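Local atomic coordinates of glucose-6-phosphate isomerase (PDB entry 3QKI), a protein that probably catalyses the reversible conversion of alpha-D-glucose 6-phosphate to beta-D-fructose 6-phosphate, an early step of glycolysis. Residues A[189-194]-A[518-523]; A[382-387]-A[450-455]. All coordinates share one frame; numbering follows the deposited sequence. Where two conformers were deposited one is given.

Overall arrangement
Contact 1 sets helix 179-197 against the loop that follows strand 513-518. Contact 2 joins the loops that follow strands 375-380 and 443-448. Their centres are about 8 Å apart, and along the chain contact 2 is nested within the loop that contact 1 closes. H452 is the main link. Its NE2 lies 2.7 Å from L521 O, and its backbone O lies 2.7 Å from N194 ND2, both probable hydrogen bonds. Packing adds to this: L521 CD2 is 3.6 Å from F382 CE2. Both contacts touch the second subunit. Both lie away from the fructose 6-phosphate-binding residues, such as E398 and H429; no sugar phosphate is bound to this chain.

Contact 1: residues A[189-194]-A[518-523]; sequences KYYYYN and FDELNF
Y191 reaches from the helix and lays one face of its ring over N522. The N522 CA sits 4.0 Å from the centroid of the Y191 ring, only 6° off the ring normal, a CH-pi contact. N522 CB continues along the same face and comes 3.6 Å from Y191 CZ. The two side chains run side by side and point the same way. In Y191, CG is anti to the backbone N (chi1 179°), which sends the ring out from the helix across the loop.

Apolar packing involves F523. Its CE2 lies 3.8 Å from Y191 CD1, and the ring planes are 75° apart, with neither a stack nor an edge-to-face pair. At the edge of the F523 ring, CZ touches Y192 CB at 4.3 Å. The Y192 phenol turns to other partners, and its OH bonds to N216 O.

The contact joins the two alpha/beta domains of the phosphoglucose isomerase fold. Helix 179-197 follows strand 168-172 of the five-stranded parallel sheet. Segment 518-523 links strand 513-518 of the mixed sheet to helix 523-543, with N522 as N-cap: its OD1 bonds to the backbone N of T525.

No direct hydrogen bond crosses the two segments; a water bridges them. E520 OE2 lies at the edge of the Y191 ring, in its plane, 3.6 Å from Y191 CE2, and the carboxylate stands almost perpendicular to the ring. Three side chains share the one water. It is 2.6 Å from Y191 OH, donates to E520 OE1 at 2.6 Å and accepts from N522 ND2 at 3.0 Å.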
ATOM      1  N   LYS A 189     -15.036   5.756 -10.866  1.00 12.71           N
ATOM      2  CA  LYS A 189     -15.446   7.156 -10.873  1.00 12.91           C
ATOM      3  C   LYS A 189     -15.133   7.945 -12.137  1.00 17.91           C
ATOM      4  O   LYS A 189     -16.015   8.641 -12.636  1.00 16.62           O
ATOM      5  CB  LYS A 189     -15.098   7.896  -9.574  1.00 14.47           C
ATOM      6  CG  LYS A 189     -13.609   8.236  -9.401  1.00 11.57           C
ATOM      7  CD  LYS A 189     -13.386   8.881  -8.019  1.00 16.23           C
ATOM      8  CE  LYS A 189     -12.053   9.582  -7.956  1.00 19.19           C
ATOM      9  NZ  LYS A 189     -11.643   9.845  -6.545  1.00 32.35           N
ATOM     10  N   TYR A 190     -13.906   7.801 -12.680  1.00 14.60           N
ATOM     11  CA  TYR A 190     -13.514   8.516 -13.895  1.00 13.31           C
ATOM     12  C   TYR A 190     -14.177   7.954 -15.113  1.00 16.00           C
ATOM     13  O   TYR A 190     -14.452   8.709 -16.034  1.00 13.26           O
ATOM     14  CB  TYR A 190     -11.989   8.648 -14.042  1.00 13.37           C
ATOM     15  CG  TYR A 190     -11.462   9.717 -13.115  1.00 15.34           C
ATOM     16  CD1 TYR A 190     -11.703  11.069 -13.369  1.00 17.23           C
ATOM     17  CD2 TYR A 190     -10.827   9.383 -11.921  1.00 15.88           C
ATOM     18  CE1 TYR A 190     -11.237  12.063 -12.511  1.00 14.72           C
ATOM     19  CE2 TYR A 190     -10.374  10.374 -11.040  1.00 16.88           C
ATOM     20  CZ  TYR A 190     -10.570  11.714 -11.349  1.00 20.87           C
ATOM     21  OH  TYR A 190     -10.163  12.697 -10.464  1.00 18.27           O
ATOM     22  N   TYR A 191     -14.510   6.639 -15.112  1.00 14.23           N
ATOM     23  CA  TYR A 191     -15.243   6.072 -16.249  1.00 13.95           C
ATOM     24  C   TYR A 191     -16.640   6.716 -16.259  1.00 19.57           C
ATOM     25  O   TYR A 191     -17.113   7.186 -17.290  1.00 19.69           O
ATOM     26  CB  TYR A 191     -15.327   4.551 -16.147  1.00 14.19           C
ATOM     27  CG  TYR A 191     -16.094   3.929 -17.290  1.00 14.80           C
ATOM     28  CD1 TYR A 191     -17.443   3.623 -17.163  1.00 17.02           C
ATOM     29  CD2 TYR A 191     -15.480   3.682 -18.514  1.00 16.60           C
ATOM     30  CE1 TYR A 191     -18.167   3.075 -18.222  1.00 16.12           C
ATOM     31  CE2 TYR A 191     -16.198   3.149 -19.591  1.00 18.20           C
ATOM     32  CZ  TYR A 191     -17.544   2.853 -19.438  1.00 25.91           C
ATOM     33  OH  TYR A 191     -18.259   2.313 -20.472  1.00 29.94           O
ATOM     34  N   TYR A 192     -17.259   6.806 -15.076  1.00 15.13           N
ATOM     35  CA  TYR A 192     -18.544   7.424 -14.909  1.00 12.89           C
ATOM     36  C   TYR A 192     -18.492   8.940 -15.270  1.00 17.41           C
ATOM     37  O   TYR A 192     -19.297   9.391 -16.088  1.00 16.90           O
ATOM     38  CB  TYR A 192     -19.015   7.169 -13.478  1.00 11.02           C
ATOM     39  CG  TYR A 192     -20.174   8.025 -13.028  1.00 13.39           C
ATOM     40  CD1 TYR A 192     -21.471   7.794 -13.506  1.00 14.09           C
ATOM     41  CD2 TYR A 192     -19.988   9.047 -12.104  1.00 13.00           C
ATOM     42  CE1 TYR A 192     -22.547   8.562 -13.063  1.00 14.26           C
ATOM     43  CE2 TYR A 192     -21.047   9.826 -11.672  1.00 14.68           C
ATOM     44  CZ  TYR A 192     -22.328   9.580 -12.149  1.00 18.30           C
ATOM     45  OH  TYR A 192     -23.356  10.362 -11.692  1.00 20.63           O
ATOM     46  N   TYR A 193     -17.523   9.706 -14.735  1.00 12.75           N
ATOM     47  CA  TYR A 193     -17.448  11.149 -15.060  1.00 12.32           C
ATOM     48  C   TYR A 193     -17.171  11.434 -16.526  1.00 16.27           C
ATOM     49  O   TYR A 193     -17.774  12.338 -17.093  1.00 16.13           O
ATOM     50  CB  TYR A 193     -16.359  11.885 -14.284  1.00 10.93           C
ATOM     51  CG  TYR A 193     -16.339  11.756 -12.783  1.00 11.37           C
ATOM     52  CD1 TYR A 193     -17.524  11.713 -12.047  1.00 13.50           C
ATOM     53  CD2 TYR A 193     -15.136  11.822 -12.080  1.00 11.15           C
ATOM     54  CE1 TYR A 193     -17.502  11.591 -10.657  1.00 15.07           C
ATOM     55  CE2 TYR A 193     -15.107  11.767 -10.695  1.00 11.06           C
ATOM     56  CZ  TYR A 193     -16.285  11.638  -9.985  1.00 22.11           C
ATOM     57  OH  TYR A 193     -16.218  11.591  -8.603  1.00 21.30           O
ATOM     58  N   ASN A 194     -16.214  10.706 -17.112  1.00 13.38           N
ATOM     59  CA  ASN A 194     -15.715  10.952 -18.464  1.00 13.69           C
ATOM     60  C   ASN A 194     -16.601  10.382 -19.564  1.00 19.77           C
ATOM     61  O   ASN A 194     -16.917  11.107 -20.512  1.00 17.89           O
ATOM     62  CB  ASN A 194     -14.257  10.467 -18.617  1.00 10.74           C
ATOM     63  CG  ASN A 194     -13.306  11.140 -17.654  1.00 19.10           C
ATOM     64  OD1 ASN A 194     -13.642  12.134 -17.004  1.00 13.64           O
ATOM     65  ND2 ASN A 194     -12.095  10.617 -17.543  1.00 12.19           N
ATOM     66  N   PHE A 518      -7.275  -6.626 -20.346  1.00 14.87           N
ATOM     67  CA  PHE A 518      -8.697  -6.401 -20.645  1.00 13.54           C
ATOM     68  C   PHE A 518      -8.824  -5.376 -21.751  1.00 19.61           C
ATOM     69  O   PHE A 518      -7.897  -4.604 -21.973  1.00 18.34           O
ATOM     70  CB  PHE A 518      -9.426  -5.875 -19.393  1.00 14.76           C
ATOM     71  CG  PHE A 518      -9.507  -6.796 -18.185  1.00 16.61           C
ATOM     72  CD1 PHE A 518     -10.654  -7.532 -17.930  1.00 16.59           C
ATOM     73  CD2 PHE A 518      -8.450  -6.888 -17.287  1.00 16.84           C
ATOM     74  CE1 PHE A 518     -10.735  -8.376 -16.819  1.00 17.92           C
ATOM     75  CE2 PHE A 518      -8.534  -7.711 -16.169  1.00 17.81           C
ATOM     76  CZ  PHE A 518      -9.679  -8.452 -15.934  1.00 16.29           C
ATOM     77  N   ASP A 519      -9.971  -5.306 -22.425  1.00 17.50           N
ATOM     78  CA  ASP A 519     -10.096  -4.260 -23.437  1.00 18.67           C
ATOM     79  C   ASP A 519     -10.316  -2.878 -22.788  1.00 22.68           C
ATOM     80  O   ASP A 519      -9.647  -1.902 -23.122  1.00 23.05           O
ATOM     81  CB  ASP A 519     -11.185  -4.601 -24.472  1.00 22.04           C
ATOM     82  CG  ASP A 519     -12.616  -4.657 -23.960  1.00 47.57           C
ATOM     83  OD1 ASP A 519     -12.808  -4.823 -22.723  1.00 51.06           O
ATOM     84  OD2 ASP A 519     -13.547  -4.541 -24.792  1.00 60.96           O
ATOM     85  N   GLU A 520     -11.202  -2.813 -21.805  1.00 19.04           N
ATOM     86  CA  GLU A 520     -11.545  -1.545 -21.170  1.00 18.50           C
ATOM     87  C   GLU A 520     -11.924  -1.822 -19.712  1.00 20.84           C
ATOM     88  O   GLU A 520     -12.437  -2.901 -19.413  1.00 20.89           O
ATOM     89  CB  GLU A 520     -12.784  -1.010 -21.936  1.00 20.36           C
ATOM     90  CG  GLU A 520     -13.315   0.348 -21.525  1.00 37.94           C
ATOM     91  CD  GLU A 520     -14.411   0.879 -22.431  1.00 66.74           C
ATOM     92  OE1 GLU A 520     -15.164   0.056 -23.004  1.00 56.37           O
ATOM     93  OE2 GLU A 520     -14.524   2.122 -22.556  1.00 63.19           O
ATOM     94  N   LEU A 521     -11.735  -0.847 -18.828  1.00 14.91           N
ATOM     95  CA  LEU A 521     -12.208  -0.967 -17.448  1.00 13.35           C
ATOM     96  C   LEU A 521     -13.565  -0.260 -17.363  1.00 18.23           C
ATOM     97  O   LEU A 521     -13.648   0.950 -17.143  1.00 20.60           O
ATOM     98  CB  LEU A 521     -11.205  -0.425 -16.420  1.00 12.83           C
ATOM     99  CG  LEU A 521     -11.606  -0.587 -14.928  1.00 15.33           C
ATOM    100  CD1 LEU A 521     -11.962  -2.045 -14.568  1.00 14.87           C
ATOM    101  CD2 LEU A 521     -10.533  -0.037 -14.014  1.00 11.29           C
ATOM    102  N   ASN A 522     -14.632  -1.007 -17.639  1.00 14.63           N
ATOM    103  CA  ASN A 522     -15.985  -0.489 -17.545  1.00 13.53           C
ATOM    104  C   ASN A 522     -16.642  -1.209 -16.339  1.00 16.96           C
ATOM    105  O   ASN A 522     -15.950  -1.958 -15.630  1.00 15.71           O
ATOM    106  CB  ASN A 522     -16.756  -0.662 -18.867  1.00 15.58           C
ATOM    107  CG  ASN A 522     -16.832  -2.073 -19.387  1.00 25.68           C
ATOM    108  OD1 ASN A 522     -16.777  -3.050 -18.642  1.00 18.14           O
ATOM    109  ND2 ASN A 522     -16.917  -2.212 -20.691  1.00 22.40           N
ATOM    110  N   PHE A 523     -17.922  -0.950 -16.052  1.00 15.10           N
ATOM    111  CA  PHE A 523     -18.579  -1.577 -14.893  1.00 14.48           C
ATOM    112  C   PHE A 523     -18.605  -3.108 -14.955  1.00 18.81           C
ATOM    113  O   PHE A 523     -18.313  -3.771 -13.957  1.00 19.13           O
ATOM    114  CB  PHE A 523     -19.978  -0.986 -14.655  1.00 14.66           C
ATOM    115  CG  PHE A 523     -19.921   0.403 -14.074  1.00 13.87           C
ATOM    116  CD1 PHE A 523     -19.851   0.596 -12.701  1.00 15.25           C
ATOM    117  CD2 PHE A 523     -19.931   1.525 -14.903  1.00 13.83           C
ATOM    118  CE1 PHE A 523     -19.760   1.890 -12.161  1.00 15.07           C
ATOM    119  CE2 PHE A 523     -19.865   2.817 -14.363  1.00 15.67           C
ATOM    120  CZ  PHE A 523     -19.784   2.992 -12.994  1.00 13.36           C
TER
HETATM  121  O   HOH W   1     -17.561   0.351 -22.108  1.00 48.40           O

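Contact 2: residues A[382-387]-A[450-455]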
ATOM      1  N   PHE A 382      -2.619   0.922 -14.225  1.00 11.57           N
ATOM      2  CA  PHE A 382      -3.820   1.736 -14.312  1.00 10.21           C
ATOM      3  C   PHE A 382      -3.976   2.451 -12.979  1.00 15.70           C
ATOM      4  O   PHE A 382      -4.337   1.830 -11.979  1.00 13.55           O
ATOM      5  CB  PHE A 382      -5.055   0.833 -14.597  1.00 11.95           C
ATOM      6  CG  PHE A 382      -6.152   1.467 -15.423  1.00 12.96           C
ATOM      7  CD1 PHE A 382      -5.989   1.673 -16.795  1.00 15.61           C
ATOM      8  CD2 PHE A 382      -7.355   1.857 -14.832  1.00 12.85           C
ATOM      9  CE1 PHE A 382      -7.028   2.237 -17.568  1.00 16.99           C
ATOM     10  CE2 PHE A 382      -8.387   2.432 -15.607  1.00 15.67           C
ATOM     11  CZ  PHE A 382      -8.222   2.601 -16.967  1.00 14.04           C
ATOM     12  N   GLN A 383      -3.683   3.762 -12.956  1.00 13.95           N
ATOM     13  CA  GLN A 383      -3.796   4.554 -11.737  1.00 13.90           C
ATOM     14  C   GLN A 383      -5.189   4.488 -11.057  1.00 16.75           C
ATOM     15  O   GLN A 383      -5.248   4.558  -9.830  1.00 15.12           O
ATOM     16  CB  GLN A 383      -3.318   5.995 -11.964  1.00 14.62           C
ATOM     17  CG  GLN A 383      -3.180   6.835 -10.686  1.00 15.07           C
ATOM     18  CD  GLN A 383      -2.124   6.337  -9.722  1.00 25.18           C
ATOM     19  OE1 GLN A 383      -1.259   5.530 -10.046  1.00 15.79           O
ATOM     20  NE2 GLN A 383      -2.200   6.778  -8.492  1.00 19.40           N
ATOM     21  N   ASN A 384      -6.294   4.311 -11.833  1.00 13.47           N
ATOM     22  CA  ASN A 384      -7.623   4.219 -11.225  1.00 12.80           C
ATOM     23  C   ASN A 384      -7.805   2.967 -10.381  1.00 14.23           C
ATOM     24  O   ASN A 384      -8.666   2.944  -9.525  1.00 13.47           O
ATOM     25  CB  ASN A 384      -8.761   4.516 -12.217  1.00 13.01           C
ATOM     26  CG  ASN A 384      -8.669   5.928 -12.757  1.00 22.42           C
ATOM     27  OD1 ASN A 384      -8.101   6.812 -12.128  1.00 18.05           O
ATOM     28  ND2 ASN A 384      -9.172   6.167 -13.948  1.00 13.43           N
ATOM     29  N   LEU A 385      -6.916   1.965 -10.559  1.00 11.18           N
ATOM     30  CA  LEU A 385      -6.886   0.756  -9.739  1.00 10.28           C
ATOM     31  C   LEU A 385      -5.987   0.938  -8.474  1.00 14.20           C
ATOM     32  O   LEU A 385      -5.614  -0.052  -7.867  1.00 15.71           O
ATOM     33  CB  LEU A 385      -6.493  -0.477 -10.583  1.00  7.88           C
ATOM     34  CG  LEU A 385      -7.628  -1.018 -11.513  1.00 10.63           C
ATOM     35  CD1 LEU A 385      -7.117  -2.167 -12.361  1.00 11.07           C
ATOM     36  CD2 LEU A 385      -8.820  -1.509 -10.724  1.00 11.70           C
ATOM     37  N   LEU A 386      -5.684   2.200  -8.067  1.00 10.18           N
ATOM     38  CA  LEU A 386      -4.843   2.472  -6.892  0.50 11.73           C
ATOM     39  C   LEU A 386      -5.335   1.853  -5.581  1.00 13.87           C
ATOM     40  O   LEU A 386      -4.535   1.669  -4.673  1.00 15.52           O
ATOM     41  CB  LEU A 386      -4.406   3.960  -6.728  0.50 12.35           C
ATOM     42  CG  LEU A 386      -5.485   5.030  -6.469  0.50 18.64           C
ATOM     43  CD1 LEU A 386      -5.614   5.308  -5.027  0.50 20.06           C
ATOM     44  CD2 LEU A 386      -5.076   6.358  -7.063  0.50 20.04           C
ATOM     45  N   LYS A 387      -6.622   1.511  -5.487  1.00  9.73           N
ATOM     46  CA  LYS A 387      -7.163   0.907  -4.263  1.00 10.12           C
ATOM     47  C   LYS A 387      -7.482  -0.588  -4.410  1.00 14.25           C
ATOM     48  O   LYS A 387      -7.998  -1.189  -3.475  1.00 12.69           O
ATOM     49  CB  LYS A 387      -8.387   1.696  -3.736  1.00 11.30           C
ATOM     50  CG  LYS A 387      -8.070   3.119  -3.318  1.00 19.75           C
ATOM     51  CD  LYS A 387      -7.241   3.178  -2.075  1.00 22.77           C
ATOM     52  CE  LYS A 387      -6.897   4.589  -1.688  1.00 32.06           C
ATOM     53  NZ  LYS A 387      -6.001   4.600  -0.500  1.00 37.06           N
ATOM     54  N   HIS A 450      -7.529   0.460 -23.375  1.00 12.22           N
ATOM     55  CA  HIS A 450      -7.984   1.850 -23.397  1.00 14.43           C
ATOM     56  C   HIS A 450      -7.849   2.532 -22.067  1.00 15.18           C
ATOM     57  O   HIS A 450      -8.025   1.914 -21.016  1.00 12.54           O
ATOM     58  CB  HIS A 450      -9.453   1.944 -23.889  1.00 17.02           C
ATOM     59  CG  HIS A 450      -9.612   1.435 -25.284  1.00 22.29           C
ATOM     60  ND1 HIS A 450      -9.970   0.117 -25.547  1.00 25.23           N
ATOM     61  CD2 HIS A 450      -9.336   2.053 -26.458  1.00 25.11           C
ATOM     62  CE1 HIS A 450      -9.938  -0.007 -26.866  1.00 25.07           C
ATOM     63  NE2 HIS A 450      -9.560   1.129 -27.452  1.00 25.77           N
ATOM     64  N   SER A 451      -7.641   3.852 -22.128  1.00 12.45           N
ATOM     65  CA  SER A 451      -7.558   4.720 -20.963  1.00 12.42           C
ATOM     66  C   SER A 451      -8.956   5.250 -20.572  1.00 16.98           C
ATOM     67  O   SER A 451      -9.861   5.264 -21.404  1.00 19.01           O
ATOM     68  CB  SER A 451      -6.682   5.930 -21.304  1.00 15.04           C
ATOM     69  OG  SER A 451      -6.536   6.769 -20.168  1.00 18.46           O
ATOM     70  N   HIS A 452      -9.106   5.771 -19.340  1.00 13.07           N
ATOM     71  CA  HIS A 452     -10.322   6.488 -18.934  1.00 12.84           C
ATOM     72  C   HIS A 452     -10.152   7.976 -19.334  1.00 16.24           C
ATOM     73  O   HIS A 452     -11.108   8.737 -19.285  1.00 16.71           O
ATOM     74  CB  HIS A 452     -10.557   6.393 -17.408  1.00 13.51           C
ATOM     75  CG  HIS A 452     -11.160   5.091 -16.940  1.00 17.31           C
ATOM     76  ND1 HIS A 452     -11.211   4.770 -15.591  1.00 18.77           N
ATOM     77  CD2 HIS A 452     -11.717   4.075 -17.651  1.00 18.64           C
ATOM     78  CE1 HIS A 452     -11.786   3.577 -15.529  1.00 18.32           C
ATOM     79  NE2 HIS A 452     -12.098   3.114 -16.742  1.00 18.16           N
ATOM     80  N   PHE A 453      -8.907   8.411 -19.644  1.00 13.65           N
ATOM     81  CA  PHE A 453      -8.602   9.794 -20.018  1.00 13.36           C
ATOM     82  C   PHE A 453      -7.499   9.805 -21.097  1.00 15.57           C
ATOM     83  O   PHE A 453      -6.370  10.163 -20.800  1.00 13.80           O
ATOM     84  CB  PHE A 453      -8.213  10.619 -18.775  1.00 15.30           C
ATOM     85  CG  PHE A 453      -8.255  12.118 -18.985  1.00 16.82           C
ATOM     86  CD1 PHE A 453      -9.469  12.789 -19.084  1.00 19.81           C
ATOM     87  CD2 PHE A 453      -7.074  12.862 -19.067  1.00 18.13           C
ATOM     88  CE1 PHE A 453      -9.501  14.179 -19.265  1.00 21.05           C
ATOM     89  CE2 PHE A 453      -7.111  14.248 -19.248  1.00 19.91           C
ATOM     90  CZ  PHE A 453      -8.321  14.892 -19.356  1.00 19.13           C
ATOM     91  N   PRO A 454      -7.794   9.376 -22.345  1.00 15.47           N
ATOM     92  CA  PRO A 454      -6.727   9.312 -23.360  1.00 15.84           C
ATOM     93  C   PRO A 454      -6.127  10.678 -23.685  1.00 19.31           C
ATOM     94  O   PRO A 454      -6.820  11.686 -23.802  1.00 18.80           O
ATOM     95  CB  PRO A 454      -7.409   8.668 -24.573  1.00 17.64           C
ATOM     96  CG  PRO A 454      -8.843   8.835 -24.358  1.00 22.10           C
ATOM     97  CD  PRO A 454      -9.087   8.912 -22.894  1.00 16.79           C
ATOM     98  N   ILE A 455      -4.821  10.708 -23.726  1.00 16.20           N
ATOM     99  CA  ILE A 455      -4.027  11.875 -24.057  1.00 13.77           C
ATOM    100  C   ILE A 455      -3.094  11.500 -25.182  1.00 19.40           C
ATOM    101  O   ILE A 455      -2.422  10.465 -25.117  1.00 18.79           O
ATOM    102  CB  ILE A 455      -3.248  12.455 -22.834  1.00 14.42           C
ATOM    103  CG1 ILE A 455      -4.210  12.972 -21.739  1.00 12.72           C
ATOM    104  CG2 ILE A 455      -2.284  13.557 -23.298  1.00 15.57           C
ATOM    105  CD1 ILE A 455      -3.542  13.390 -20.461  1.00 13.42           C
TER
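F382 and N384 meet the imidazole of H452 from two directions. The edge of F382 points at one face of H452 in a T-shaped (edge-to-face) pair. The centroids are 4.9 Å apart, the planes are at 86°, and F382 CZ lies over the centre of the imidazole. N384 comes to the imidazole edge instead. Its ND2 donates to H452 ND1 at 3.0 Å, with an N-H...N angle of 150°. The acceptor lies near the amide plane of N384, whereas ND2 is tilted somewhat out of the imidazole plane. H452 CG is anti to its own carbonyl carbon (chi1 -79°), and the ring is thereby carried toward the 382-387 loop. Farther round the F382 ring, CE1 has the carbonyl O of H450 at its edge, 3.6 Å away.

The next shell fixes these groups. H452 NE2 bonds to L521 O, so both ring nitrogens are engaged. This is consistent with a neutral ring protonated on NE2. N384 OD1 accepts from R233 NE of the second subunit, which holds the amide at its other end. N229 OD1 of the second subunit accepts from the backbone N of H452. S451 OG accepts a hydrogen bond from the backbone N of F453 at 2.9 Å, an ST turn that shapes the chain around H452.

Both segments follow the ends of neighbouring parallel strands, 375-380 and 443-448, in the mixed sheet. The arrangement is that of adjoining strand-to-helix loops in an alpha/beta domain of the phosphoglucose isomerase fold, here built into the dimer interface.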